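PDB 4R9N: Lmo0547 protein from Listeria monocytogenes, which probably regulates transcription as a sugar-responsive DNA-binding protein of the SorC/DeoR family, represented here by its putative sugar-binding domain. Local coordinates for residues G182-R187 / G238-I243; V150-P155 / K228-A233; E19-A24 / Y43-R48; E32-L37 / I63-N68. All coordinates share one frame; numbering follows the deposited sequence. Where two conformers were deposited one is given.

How the interactions relate
Interactions 1 and 2 lie in the interior and are close neighbours, interaction 1 using the chain just after helix 228-236 and interaction 2 the helix itself, both beside hairpin strand 180-184 on one face of the parallel sheet; the backbone pair Asp-183 N to Ser-153 O, a probable hydrogen bond at 2.8 Å, joins them directly. Interactions 3 and 4 both use helix 30-49, on the other face, interaction 3 at edge strand 19-23. Strands 19-23 and 242-246 are neighbours and tie interaction 3 to interaction 1. The chemistry follows the depth: interaction 1 is wholly apolar, interaction 2 apolar with a water bridge at its outer margin, interaction 3 half apolar and half salt bridge, and interaction 4 a surface contact gripped by a lysine.

Interaction 1 of 4, residues G182-R187 / G238-I243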
loop_
_atom_site.group_PDB
_atom_site.type_symbol
_atom_site.label_atom_id
_atom_site.label_comp_id
_atom_site.label_asym_id
_atom_site.label_seq_id
_atom_site.Cartn_x
_atom_site.Cartn_y
_atom_site.Cartn_z
ATOM N N GLY A 182 5.884 10.171 -5.525
ATOM C CA GLY A 182 5.260 8.851 -5.387
ATOM C C GLY A 182 3.855 8.924 -4.841
ATOM O O GLY A 182 3.324 10.008 -4.519
ATOM N N ASP A 183 3.231 7.762 -4.738
ATOM C CA ASP A 183 1.940 7.669 -4.042
ATOM C C ASP A 183 1.818 6.390 -3.223
ATOM O O ASP A 183 2.405 5.396 -3.546
ATOM C CB ASP A 183 0.748 7.842 -4.965
ATOM C CG ASP A 183 0.675 6.829 -6.065
ATOM O OD1 ASP A 183 1.455 6.944 -7.045
ATOM O OD2 ASP A 183 -0.250 5.968 -6.027
ATOM N N ILE A 184 1.099 6.483 -2.133
ATOM C CA ILE A 184 0.748 5.347 -1.256
ATOM C C ILE A 184 -0.734 5.583 -0.942
ATOM O O ILE A 184 -1.109 6.709 -0.543
ATOM C CB ILE A 184 1.597 5.312 0.070
ATOM C CG1 ILE A 184 3.031 4.865 -0.229
ATOM C CG2 ILE A 184 0.962 4.363 1.072
ATOM C CD1 ILE A 184 3.968 5.009 0.963
ATOM N N ASN A 185 -1.579 4.576 -1.179
ATOM C CA ASN A 185 -3.008 4.652 -0.856
ATOM C C ASN A 185 -3.645 5.877 -1.546
ATOM O O ASN A 185 -4.502 6.526 -0.978
ATOM C CB ASN A 185 -3.230 4.672 0.666
ATOM C CG ASN A 185 -4.601 4.187 1.058
ATOM O OD1 ASN A 185 -5.085 3.152 0.528
ATOM N ND2 ASN A 185 -5.235 4.898 1.993
ATOM N N SER A 186 -3.232 6.092 -2.805
ATOM C CA SER A 186 -3.683 7.200 -3.628
ATOM C C SER A 186 -3.461 8.588 -3.003
ATOM O O SER A 186 -4.193 9.543 -3.330
ATOM C CB SER A 186 -5.166 7.088 -3.977
ATOM O OG SER A 186 -5.552 8.057 -4.952
ATOM N N ARG A 187 -2.469 8.712 -2.137
ATOM C CA ARG A 187 -2.025 10.016 -1.641
ATOM C C ARG A 187 -0.608 10.261 -2.221
ATOM O O ARG A 187 0.265 9.418 -2.052
ATOM C CB ARG A 187 -1.962 10.062 -0.134
ATOM C CG ARG A 187 -3.259 9.807 0.546
ATOM C CD ARG A 187 -4.365 10.789 0.161
ATOM N NE ARG A 187 -5.561 10.563 0.957
ATOM C CZ ARG A 187 -6.099 11.423 1.828
ATOM N NH1 ARG A 187 -5.548 12.636 2.101
ATOM N NH2 ARG A 187 -7.180 11.036 2.462
ATOM N N GLY A 238 9.596 7.830 7.169
ATOM C CA GLY A 238 9.091 7.005 8.240
ATOM C C GLY A 238 7.666 6.554 8.041
ATOM O O GLY A 238 6.941 6.325 9.002
ATOM N N LEU A 239 7.219 6.460 6.807
ATOM C CA LEU A 239 5.833 6.025 6.579
ATOM C C LEU A 239 5.686 4.494 6.706
ATOM O O LEU A 239 4.566 4.002 6.785
ATOM C CB LEU A 239 5.396 6.382 5.196
ATOM C CG LEU A 239 5.363 7.881 4.939
ATOM C CD1 LEU A 239 5.018 8.204 3.489
ATOM C CD2 LEU A 239 4.338 8.508 5.908
ATOM N N ILE A 240 6.814 3.782 6.653
ATOM C CA ILE A 240 6.854 2.334 6.467
ATOM C C ILE A 240 7.710 1.741 7.555
ATOM O O ILE A 240 8.822 2.181 7.821
ATOM C CB ILE A 240 7.480 1.958 5.117
ATOM C CG1 ILE A 240 6.568 2.377 3.993
ATOM C CG2 ILE A 240 7.854 0.463 5.041
ATOM C CD1 ILE A 240 7.309 2.580 2.683
ATOM N N ASP A 241 7.230 0.649 8.098
ATOM C CA ASP A 241 7.912 -0.105 9.173
ATOM C C ASP A 241 8.558 -1.401 8.708
ATOM O O ASP A 241 9.602 -1.808 9.243
ATOM C CB ASP A 241 6.934 -0.368 10.311
ATOM C CG ASP A 241 6.345 0.925 10.872
ATOM O OD1 ASP A 241 7.171 1.776 11.356
ATOM O OD2 ASP A 241 5.078 1.129 10.816
ATOM N N VAL A 242 7.958 -2.046 7.713
ATOM C CA VAL A 242 8.398 -3.336 7.260
ATOM C C VAL A 242 8.309 -3.259 5.729
ATOM O O VAL A 242 7.256 -2.823 5.128
ATOM C CB VAL A 242 7.438 -4.460 7.767
ATOM C CG1 VAL A 242 7.787 -5.801 7.133
ATOM C CG2 VAL A 242 7.409 -4.537 9.314
ATOM N N ILE A 243 9.366 -3.641 5.083
ATOM C CA ILE A 243 9.351 -3.760 3.624
ATOM C C ILE A 243 9.592 -5.153 3.181
ATOM O O ILE A 243 10.387 -5.919 3.824
ATOM C CB ILE A 243 10.391 -2.870 2.917
ATOM C CG1 ILE A 243 11.814 -3.096 3.401
ATOM C CG2 ILE A 243 10.018 -1.408 3.040
ATOM C CD1 ILE A 243 12.790 -2.409 2.465
#
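Ile-184 and Leu-239 mark the nearest approach of the two backbones, yet their CA atoms stay 9.4 Å apart and no hydrogen bond passes between the segments. Ile-184 is the last residue of strand 180-184, where the chain enters a type I' turn that runs on to Arg-187. Within that turn the bonds from Arg-187 N to Ile-184 O (2.9 Å) and from Ile-184 N to Arg-187 O (3.1 Å) close a tight two-residue hairpin. Across from it, the chain leaves helix 228-236 through a Schellman motif with Gly-238 at positive phi, and Leu-239 and Ile-240 follow before strand 242-246 starts.

The wide backbone spacing is bridged by side-chain ends alone. Ile-184 reaches out with its CG1 branch, whose outer torsion is extended (chi2 171°), and its terminal CD1 lies 4.2 Å from Leu-239 CD1. The same methyl is 4.5 Å from Ile-240 CD1, a looser touch made by the end of a side chain that does not start out in this direction. All three residues are buried, and Ile-184 also packs on Ala-234 of helix 228-236 and on Leu-209 and Leu-212 of helix 209-213. The arrangement is that of a type I' beta hairpin packed against the helix-to-strand connection of a beta-alpha-beta unit in a Rossmann-like parallel sheet.

Interaction 2 of 4, residues V150-P155 / K228-A233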
loop_
_atom_site.group_PDB
_atom_site.type_symbol
_atom_site.label_atom_id
_atom_site.label_comp_id
_atom_site.label_asym_id
_atom_site.label_seq_id
_atom_site.Cartn_x
_atom_site.Cartn_y
_atom_site.Cartn_z
ATOM N N VAL A 150 0.372 -1.931 2.288
ATOM C CA VAL A 150 0.218 -0.935 1.218
ATOM C C VAL A 150 1.229 -1.251 0.099
ATOM O O VAL A 150 2.253 -1.927 0.321
ATOM C CB VAL A 150 0.408 0.520 1.719
ATOM C CG1 VAL A 150 -0.567 0.862 2.793
ATOM C CG2 VAL A 150 1.839 0.729 2.180
ATOM N N GLY A 151 0.913 -0.766 -1.101
ATOM C CA GLY A 151 1.890 -0.679 -2.211
ATOM C C GLY A 151 2.504 0.719 -2.279
ATOM O O GLY A 151 1.974 1.687 -1.752
ATOM N N VAL A 152 3.587 0.868 -3.018
ATOM C CA VAL A 152 4.146 2.190 -3.236
ATOM C C VAL A 152 4.220 2.338 -4.761
ATOM O O VAL A 152 4.670 1.427 -5.468
ATOM C CB VAL A 152 5.555 2.383 -2.634
ATOM C CG1 VAL A 152 6.048 3.817 -2.881
ATOM C CG2 VAL A 152 5.561 2.064 -1.171
ATOM N N SER A 153 3.750 3.449 -5.299
ATOM C CA SER A 153 3.789 3.586 -6.748
ATOM C C SER A 153 4.300 4.947 -7.169
ATOM O O SER A 153 4.542 5.813 -6.352
ATOM C CB SER A 153 2.396 3.313 -7.325
ATOM O OG SER A 153 2.501 3.269 -8.751
ATOM N N SER A 154 4.523 5.091 -8.466
ATOM C CA SER A 154 4.993 6.338 -9.038
ATOM C C SER A 154 3.934 6.626 -10.064
ATOM O O SER A 154 3.618 5.733 -10.837
ATOM C CB SER A 154 6.355 6.146 -9.704
ATOM O OG SER A 154 6.667 7.253 -10.536
ATOM N N PRO A 155 3.400 7.862 -10.102
ATOM C CA PRO A 155 2.384 8.162 -11.077
ATOM C C PRO A 155 2.908 8.322 -12.504
ATOM O O PRO A 155 2.113 8.582 -13.356
ATOM C CB PRO A 155 1.856 9.519 -10.620
ATOM C CG PRO A 155 3.045 10.190 -10.022
ATOM C CD PRO A 155 3.744 9.054 -9.305
ATOM N N LYS A 228 12.113 3.320 -7.285
ATOM C CA LYS A 228 13.135 3.667 -6.304
ATOM C C LYS A 228 12.934 4.997 -5.637
ATOM O O LYS A 228 12.948 5.100 -4.401
ATOM C CB LYS A 228 14.542 3.623 -6.942
ATOM C CG LYS A 228 15.670 4.145 -6.057
ATOM C CD LYS A 228 17.017 3.878 -6.751
ATOM C CE LYS A 228 18.162 4.679 -6.203
ATOM N NZ LYS A 228 19.463 4.176 -6.801
ATOM N N GLU A 229 12.764 6.053 -6.434
ATOM C CA GLU A 229 12.596 7.371 -5.869
ATOM C C GLU A 229 11.389 7.440 -4.925
ATOM O O GLU A 229 11.459 7.983 -3.801
ATOM C CB GLU A 229 12.509 8.387 -7.019
ATOM C CG GLU A 229 12.230 9.808 -6.602
ATOM C CD GLU A 229 12.170 10.796 -7.800
ATOM O OE1 GLU A 229 11.413 10.589 -8.798
ATOM O OE2 GLU A 229 12.858 11.804 -7.708
ATOM N N ALA A 230 10.273 6.885 -5.366
ATOM C CA ALA A 230 9.058 6.856 -4.545
ATOM C C ALA A 230 9.283 6.100 -3.244
ATOM O O ALA A 230 8.902 6.526 -2.184
ATOM C CB ALA A 230 7.947 6.182 -5.318
ATOM N N LEU A 231 9.877 4.935 -3.356
ATOM C CA LEU A 231 10.132 4.103 -2.162
ATOM C C LEU A 231 11.088 4.719 -1.169
ATOM O O LEU A 231 10.874 4.749 0.094
ATOM C CB LEU A 231 10.623 2.754 -2.647
ATOM C CG LEU A 231 10.906 1.721 -1.590
ATOM C CD1 LEU A 231 9.678 1.499 -0.734
ATOM C CD2 LEU A 231 11.292 0.444 -2.306
ATOM N N VAL A 232 12.157 5.255 -1.724
ATOM C CA VAL A 232 13.152 5.907 -0.885
ATOM C C VAL A 232 12.597 7.090 -0.145
ATOM O O VAL A 232 12.823 7.245 1.066
ATOM C CB VAL A 232 14.431 6.270 -1.655
ATOM C CG1 VAL A 232 15.302 7.231 -0.839
ATOM C CG2 VAL A 232 15.206 4.996 -1.962
ATOM N N ALA A 233 11.786 7.900 -0.810
ATOM C CA ALA A 233 11.163 8.993 -0.119
ATOM C C ALA A 233 10.221 8.524 0.986
ATOM O O ALA A 233 10.162 9.119 2.083
ATOM C CB ALA A 233 10.428 9.895 -1.129
HETATM O O HOH W 1 8.794 8.912 -8.954
#
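Ser-154 OG donates to a water 3.1 Å away, and that water in turn donates to Glu-229 OE1, likewise at 3.1 Å, so that a single water joins the two segments at their outer margin. The same hydroxyl also takes a weak hydrogen bond from Tyr-156 N. This bridge flanks the place where the chain leaving strand 147-151 of a Rossmann-like parallel sheet runs against helix 228-236, the helix of the beta-alpha-beta crossover that links strands 217-221 and 242-246.

Inward from the water the contact turns apolar. Val-152 lies nearest the helix in backbone terms, its CA 6.4 Å from the CA of Leu-231, and its two methyl branches divide the work. CG1, placed opposite the backbone N (chi1 -178°), settles against the helix surface, 3.9 Å from Ala-230 CB. CG2 turns instead to the leucine, whose side chain crosses that of the valine at about a right angle. The small Ala-230 lets the chain come close. Lys-227 adds a polar grip next to the helix start by donating to Val-152 O, while Ala-220 of strand 217-221 also packs on the valine. Ser-153 O, which probably accepts a hydrogen bond from the amide of Asp-183, approaches Ala-230 CB to 3.6 Å.

Interaction 3 of 4, residues E19-A24 / Y43-R48; sequences EAIVVA and YTLSKR
Ile-21 CD1 and Thr-44 CG2 meet tip to tip at 3.8 Å, and here strand 19-23 and helix 30-49 are packed most firmly. The isoleucine CG1 branch stands opposite its own carbonyl carbon (chi1 -62°), and with chi2 near extended its CD1 ends at the helix, where it also comes within 4.1 Å of Leu-45 CD2. Leu-45 reaches this spot only with its end, and the two side chains pass at a slant. Val-242 and Val-244 of the neighbouring strand, touching Ile-21, and Val-219 and Leu-221 of strand 217-221, touching Leu-45, continue the apolar layer inward.

Toward the start of the strand the contact is polar and more open. Glu-19 extends its side chain past that of Arg-48, the two running in opposite directions, and the charged ends form a salt bridge. Arg-48 NH2 donates to Glu-19 OE1 at 3.0 Å with a nearly straight N-H...O angle of 166°. The oxygen lies at the edge of the guanidinium and practically in its plane, although the carboxylate itself is turned well away from that plane. A water, which donates to Glu-19 OE1 and accepts from Arg-48 NE, spans the same pair, so OE1 receives two bonds. Arg-48 NH1 has a further salt bridge to Glu-18.

The short segment axes run at 154°, 11.2 Å apart, as expected for a helix returning over the sheet. This is the beta-alpha half of a crossover from edge strand 19-23 to strand 54-57 in a Rossmann-like fold.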
loop_
_atom_site.group_PDB
_atom_site.type_symbol
_atom_site.label_atom_id
_atom_site.label_comp_id
_atom_site.label_asym_id
_atom_site.label_seq_id
_atom_site.Cartn_x
_atom_site.Cartn_y
_atom_site.Cartn_z
ATOM N N GLU A 19 11.598 -4.210 10.253
ATOM C CA GLU A 19 12.024 -5.397 9.546
ATOM C C GLU A 19 12.090 -5.213 8.045
ATOM O O GLU A 19 11.259 -4.520 7.451
ATOM C CB GLU A 19 11.110 -6.598 9.859
ATOM C CG GLU A 19 11.654 -7.899 9.250
ATOM C CD GLU A 19 10.804 -9.137 9.496
ATOM O OE1 GLU A 19 9.639 -9.011 9.960
ATOM O OE2 GLU A 19 11.309 -10.284 9.244
ATOM N N ALA A 20 13.056 -5.853 7.415
ATOM C CA ALA A 20 13.139 -5.934 5.961
ATOM C C ALA A 20 13.147 -7.397 5.559
ATOM O O ALA A 20 13.932 -8.188 6.107
ATOM C CB ALA A 20 14.348 -5.153 5.434
ATOM N N ILE A 21 12.235 -7.781 4.671
ATOM C CA ILE A 21 12.202 -9.113 4.142
ATOM C C ILE A 21 12.660 -9.081 2.680
ATOM O O ILE A 21 12.045 -8.376 1.848
ATOM C CB ILE A 21 10.770 -9.647 4.213
ATOM C CG1 ILE A 21 10.319 -9.707 5.681
ATOM C CG2 ILE A 21 10.731 -10.991 3.501
ATOM C CD1 ILE A 21 8.808 -9.548 5.867
ATOM N N VAL A 22 13.798 -9.688 2.398
ATOM C CA VAL A 22 14.390 -9.567 1.091
ATOM C C VAL A 22 14.308 -10.915 0.442
ATOM O O VAL A 22 14.761 -11.925 1.002
ATOM C CB VAL A 22 15.879 -9.119 1.101
ATOM C CG1 VAL A 22 16.380 -9.064 -0.309
ATOM C CG2 VAL A 22 16.042 -7.754 1.717
ATOM N N VAL A 23 13.834 -10.912 -0.789
ATOM C CA VAL A 23 13.511 -12.127 -1.500
ATOM C C VAL A 23 14.565 -12.346 -2.566
ATOM O O VAL A 23 14.828 -11.456 -3.340
ATOM C CB VAL A 23 12.076 -11.972 -2.104
ATOM C CG1 VAL A 23 11.814 -12.996 -3.158
ATOM C CG2 VAL A 23 11.038 -12.048 -0.979
ATOM N N ALA A 24 15.167 -13.527 -2.602
ATOM C CA ALA A 24 16.230 -13.818 -3.543
ATOM C C ALA A 24 15.654 -14.171 -4.883
ATOM O O ALA A 24 14.899 -15.102 -4.992
ATOM C CB ALA A 24 17.118 -14.960 -3.043
ATOM N N TYR A 43 3.464 -15.756 2.294
ATOM C CA TYR A 43 3.947 -16.785 3.214
ATOM C C TYR A 43 4.450 -16.153 4.484
ATOM O O TYR A 43 4.001 -16.521 5.584
ATOM C CB TYR A 43 5.013 -17.629 2.577
ATOM C CG TYR A 43 5.708 -18.562 3.547
ATOM C CD1 TYR A 43 5.020 -19.590 4.199
ATOM C CD2 TYR A 43 7.013 -18.373 3.833
ATOM C CE1 TYR A 43 5.641 -20.427 5.108
ATOM C CE2 TYR A 43 7.652 -19.191 4.722
ATOM C CZ TYR A 43 6.972 -20.221 5.368
ATOM O OH TYR A 43 7.681 -21.021 6.274
ATOM N N THR A 44 5.332 -15.176 4.372
ATOM C CA THR A 44 5.909 -14.578 5.529
ATOM C C THR A 44 4.967 -13.698 6.311
ATOM O O THR A 44 4.921 -13.770 7.569
ATOM C CB THR A 44 7.143 -13.781 5.180
ATOM O OG1 THR A 44 8.107 -14.685 4.650
ATOM C CG2 THR A 44 7.713 -13.127 6.438
ATOM N N LEU A 45 4.163 -12.896 5.603
ATOM C CA LEU A 45 3.250 -12.014 6.288
ATOM C C LEU A 45 2.052 -12.708 6.929
ATOM O O LEU A 45 1.550 -12.189 7.930
ATOM C CB LEU A 45 2.796 -10.866 5.404
ATOM C CG LEU A 45 3.909 -9.925 4.869
ATOM C CD1 LEU A 45 3.272 -8.902 3.932
ATOM C CD2 LEU A 45 4.706 -9.173 5.936
ATOM N N SER A 46 1.672 -13.894 6.441
ATOM C CA SER A 46 0.576 -14.662 7.072
ATOM C C SER A 46 0.929 -14.908 8.530
ATOM O O SER A 46 0.071 -14.845 9.418
ATOM C CB SER A 46 0.315 -16.003 6.353
ATOM O OG SER A 46 1.480 -16.778 6.407
ATOM N N LYS A 47 2.208 -15.083 8.809
ATOM C CA LYS A 47 2.661 -15.320 10.194
ATOM C C LYS A 47 2.505 -14.117 11.161
ATOM O O LYS A 47 2.165 -14.273 12.308
ATOM C CB LYS A 47 4.126 -15.756 10.204
ATOM C CG LYS A 47 4.325 -17.253 10.052
ATOM C CD LYS A 47 4.523 -17.695 8.648
ATOM C CE LYS A 47 5.507 -18.889 8.564
ATOM N NZ LYS A 47 4.806 -20.150 8.921
ATOM N N ARG A 48 2.725 -12.922 10.654
ATOM C CA ARG A 48 2.532 -11.708 11.368
ATOM C C ARG A 48 1.042 -11.428 11.540
ATOM O O ARG A 48 0.549 -11.008 12.648
ATOM C CB ARG A 48 3.172 -10.598 10.546
ATOM C CG ARG A 48 3.503 -9.357 11.253
ATOM C CD ARG A 48 4.231 -8.418 10.312
ATOM N NE ARG A 48 5.656 -8.360 10.564
ATOM C CZ ARG A 48 6.209 -7.594 11.492
ATOM N NH1 ARG A 48 5.436 -6.853 12.301
ATOM N NH2 ARG A 48 7.534 -7.575 11.609
HETATM O O HOH W 2 7.016 -10.138 9.176
#

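Interaction 4 of 4, residues E32-L37 / I63-N68; sequences EALNFL and IRKFAN
Lys-65 stretches fully from CG outward and then bends at its last torsion (chi4 -63°), which swings NZ onto the side-chain carbonyl of Asn-35. Asn-35 turns its amide to meet the ammonium by setting CG opposite its own carbonyl carbon, with chi1 -65°. The resulting hydrogen bond, Lys-65 NZ to Asn-35 OD1, is 2.8 Å long. The donor lies in the plane of the amide carbonyl, off its axis at a C=O...N angle of 145°, and the positive charge probably polarises that C=O group. OD1 also lies alongside the lysine chain, 3.5 Å from Lys-65 CD, so the amide oxygen is met by both the aliphatic and the charged part of the same side chain.

The two segments belong to consecutive helices of a Rossmann-like alternation, 30-49 and 61-69, which are joined through strand 54-57 and lie side by side on one face of the parallel sheet. Their surface-facing margin is the place where Lys-65 crosses over. Leu-34 supplies the apolar half of the contact: its side chain crosses that of the lysine at about a right angle, with Leu-34 CG 3.8 Å from Lys-65 CD and Leu-34 CD2 at the same distance from Lys-65 CE. Ala-38, one helical turn after Leu-34, touches the lysine too. Deeper between the helices, Phe-66 packs on Ala-41 and Leu-45. On helix 61-69 itself, Arg-64 NH1 donates to Asn-68 OD1 at 2.9 Å, while its NH2 forms a salt bridge with Asp-102.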
loop_
_atom_site.group_PDB
_atom_site.type_symbol
_atom_site.label_atom_id
_atom_site.label_comp_id
_atom_site.label_asym_id
_atom_site.label_seq_id
_atom_site.Cartn_x
_atom_site.Cartn_y
_atom_site.Cartn_z
ATOM N N GLU A 32 8.338 -11.630 -13.491
ATOM C CA GLU A 32 8.459 -12.935 -12.783
ATOM C C GLU A 32 8.856 -12.736 -11.261
ATOM O O GLU A 32 8.383 -13.449 -10.354
ATOM C CB GLU A 32 9.487 -13.817 -13.476
ATOM C CG GLU A 32 9.160 -14.051 -14.956
ATOM C CD GLU A 32 10.341 -14.534 -15.778
ATOM O OE1 GLU A 32 11.504 -14.221 -15.439
ATOM O OE2 GLU A 32 10.074 -15.253 -16.759
ATOM N N ALA A 33 9.720 -11.767 -11.026
ATOM C CA ALA A 33 10.108 -11.390 -9.673
ATOM C C ALA A 33 8.883 -10.897 -8.864
ATOM O O ALA A 33 8.726 -11.241 -7.686
ATOM C CB ALA A 33 11.168 -10.318 -9.752
ATOM N N LEU A 34 8.024 -10.083 -9.491
ATOM C CA LEU A 34 6.803 -9.602 -8.813
ATOM C C LEU A 34 5.914 -10.727 -8.336
ATOM O O LEU A 34 5.429 -10.649 -7.187
ATOM C CB LEU A 34 6.011 -8.654 -9.714
ATOM C CG LEU A 34 4.680 -8.132 -9.200
ATOM C CD1 LEU A 34 4.885 -7.355 -7.946
ATOM C CD2 LEU A 34 4.043 -7.212 -10.254
ATOM N N ASN A 35 5.679 -11.760 -9.152
ATOM C CA ASN A 35 4.890 -12.909 -8.706
ATOM C C ASN A 35 5.530 -13.707 -7.537
ATOM O O ASN A 35 4.855 -14.141 -6.615
ATOM C CB ASN A 35 4.572 -13.872 -9.857
ATOM C CG ASN A 35 3.670 -13.227 -10.899
ATOM O OD1 ASN A 35 2.705 -12.557 -10.547
ATOM N ND2 ASN A 35 4.021 -13.348 -12.163
ATOM N N PHE A 36 6.844 -13.873 -7.610
ATOM C CA PHE A 36 7.577 -14.543 -6.594
ATOM C C PHE A 36 7.554 -13.708 -5.295
ATOM O O PHE A 36 7.336 -14.273 -4.206
ATOM C CB PHE A 36 9.029 -14.724 -7.104
ATOM C CG PHE A 36 9.915 -15.427 -6.146
ATOM C CD1 PHE A 36 9.590 -16.669 -5.671
ATOM C CD2 PHE A 36 11.053 -14.825 -5.679
ATOM C CE1 PHE A 36 10.414 -17.311 -4.768
ATOM C CE2 PHE A 36 11.890 -15.497 -4.787
ATOM C CZ PHE A 36 11.552 -16.719 -4.324
ATOM N N LEU A 37 7.744 -12.394 -5.415
ATOM C CA LEU A 37 7.631 -11.462 -4.250
ATOM C C LEU A 37 6.269 -11.590 -3.600
ATOM O O LEU A 37 6.184 -11.696 -2.373
ATOM C CB LEU A 37 7.900 -10.049 -4.679
ATOM C CG LEU A 37 7.814 -8.951 -3.653
ATOM C CD1 LEU A 37 8.832 -9.124 -2.549
ATOM C CD2 LEU A 37 8.097 -7.638 -4.381
ATOM N N ILE A 63 -0.717 -5.705 -4.328
ATOM C CA ILE A 63 -1.584 -6.247 -3.266
ATOM C C ILE A 63 -2.581 -7.313 -3.805
ATOM O O ILE A 63 -2.867 -8.269 -3.108
ATOM C CB ILE A 63 -2.281 -5.101 -2.555
ATOM C CG1 ILE A 63 -1.190 -4.309 -1.783
ATOM C CG2 ILE A 63 -3.286 -5.614 -1.526
ATOM C CD1 ILE A 63 -1.696 -3.011 -1.367
ATOM N N ARG A 64 -3.115 -7.109 -5.013
ATOM C CA ARG A 64 -3.973 -8.135 -5.636
ATOM C C ARG A 64 -3.223 -9.492 -5.757
ATOM O O ARG A 64 -3.732 -10.547 -5.383
ATOM C CB ARG A 64 -4.508 -7.634 -6.946
ATOM C CG ARG A 64 -5.293 -8.684 -7.699
ATOM C CD ARG A 64 -6.683 -8.743 -7.084
ATOM N NE ARG A 64 -6.805 -9.856 -6.221
ATOM C CZ ARG A 64 -7.889 -10.186 -5.547
ATOM N NH1 ARG A 64 -7.836 -11.318 -4.863
ATOM N NH2 ARG A 64 -8.975 -9.409 -5.537
ATOM N N LYS A 65 -1.980 -9.450 -6.247
ATOM C CA LYS A 65 -1.163 -10.635 -6.303
ATOM C C LYS A 65 -0.924 -11.278 -4.918
ATOM O O LYS A 65 -1.022 -12.495 -4.739
ATOM C CB LYS A 65 0.151 -10.319 -7.042
ATOM C CG LYS A 65 -0.035 -10.158 -8.543
ATOM C CD LYS A 65 1.209 -9.630 -9.252
ATOM C CE LYS A 65 0.973 -9.466 -10.773
ATOM N NZ LYS A 65 0.682 -10.793 -11.398
ATOM N N PHE A 66 -0.570 -10.458 -3.952
ATOM C CA PHE A 66 -0.437 -10.903 -2.549
ATOM C C PHE A 66 -1.668 -11.641 -2.115
ATOM O O PHE A 66 -1.612 -12.733 -1.548
ATOM C CB PHE A 66 -0.150 -9.695 -1.672
ATOM C CG PHE A 66 -0.290 -9.929 -0.204
ATOM C CD1 PHE A 66 0.722 -10.540 0.530
ATOM C CD2 PHE A 66 -1.424 -9.508 0.458
ATOM C CE1 PHE A 66 0.589 -10.708 1.898
ATOM C CE2 PHE A 66 -1.557 -9.692 1.810
ATOM C CZ PHE A 66 -0.542 -10.310 2.521
ATOM N N ALA A 67 -2.808 -11.025 -2.334
ATOM C CA ALA A 67 -4.075 -11.676 -1.941
ATOM C C ALA A 67 -4.355 -12.992 -2.667
ATOM O O ALA A 67 -4.840 -13.924 -2.083
ATOM C CB ALA A 67 -5.231 -10.692 -2.074
ATOM N N ASN A 68 -4.005 -13.098 -3.940
ATOM C CA ASN A 68 -4.227 -14.298 -4.678
ATOM C C ASN A 68 -3.353 -15.404 -4.094
ATOM O O ASN A 68 -3.774 -16.579 -4.104
ATOM C CB ASN A 68 -3.840 -14.073 -6.181
ATOM C CG ASN A 68 -4.846 -13.197 -6.932
ATOM O OD1 ASN A 68 -5.938 -12.891 -6.465
ATOM N ND2 ASN A 68 -4.455 -12.775 -8.099
#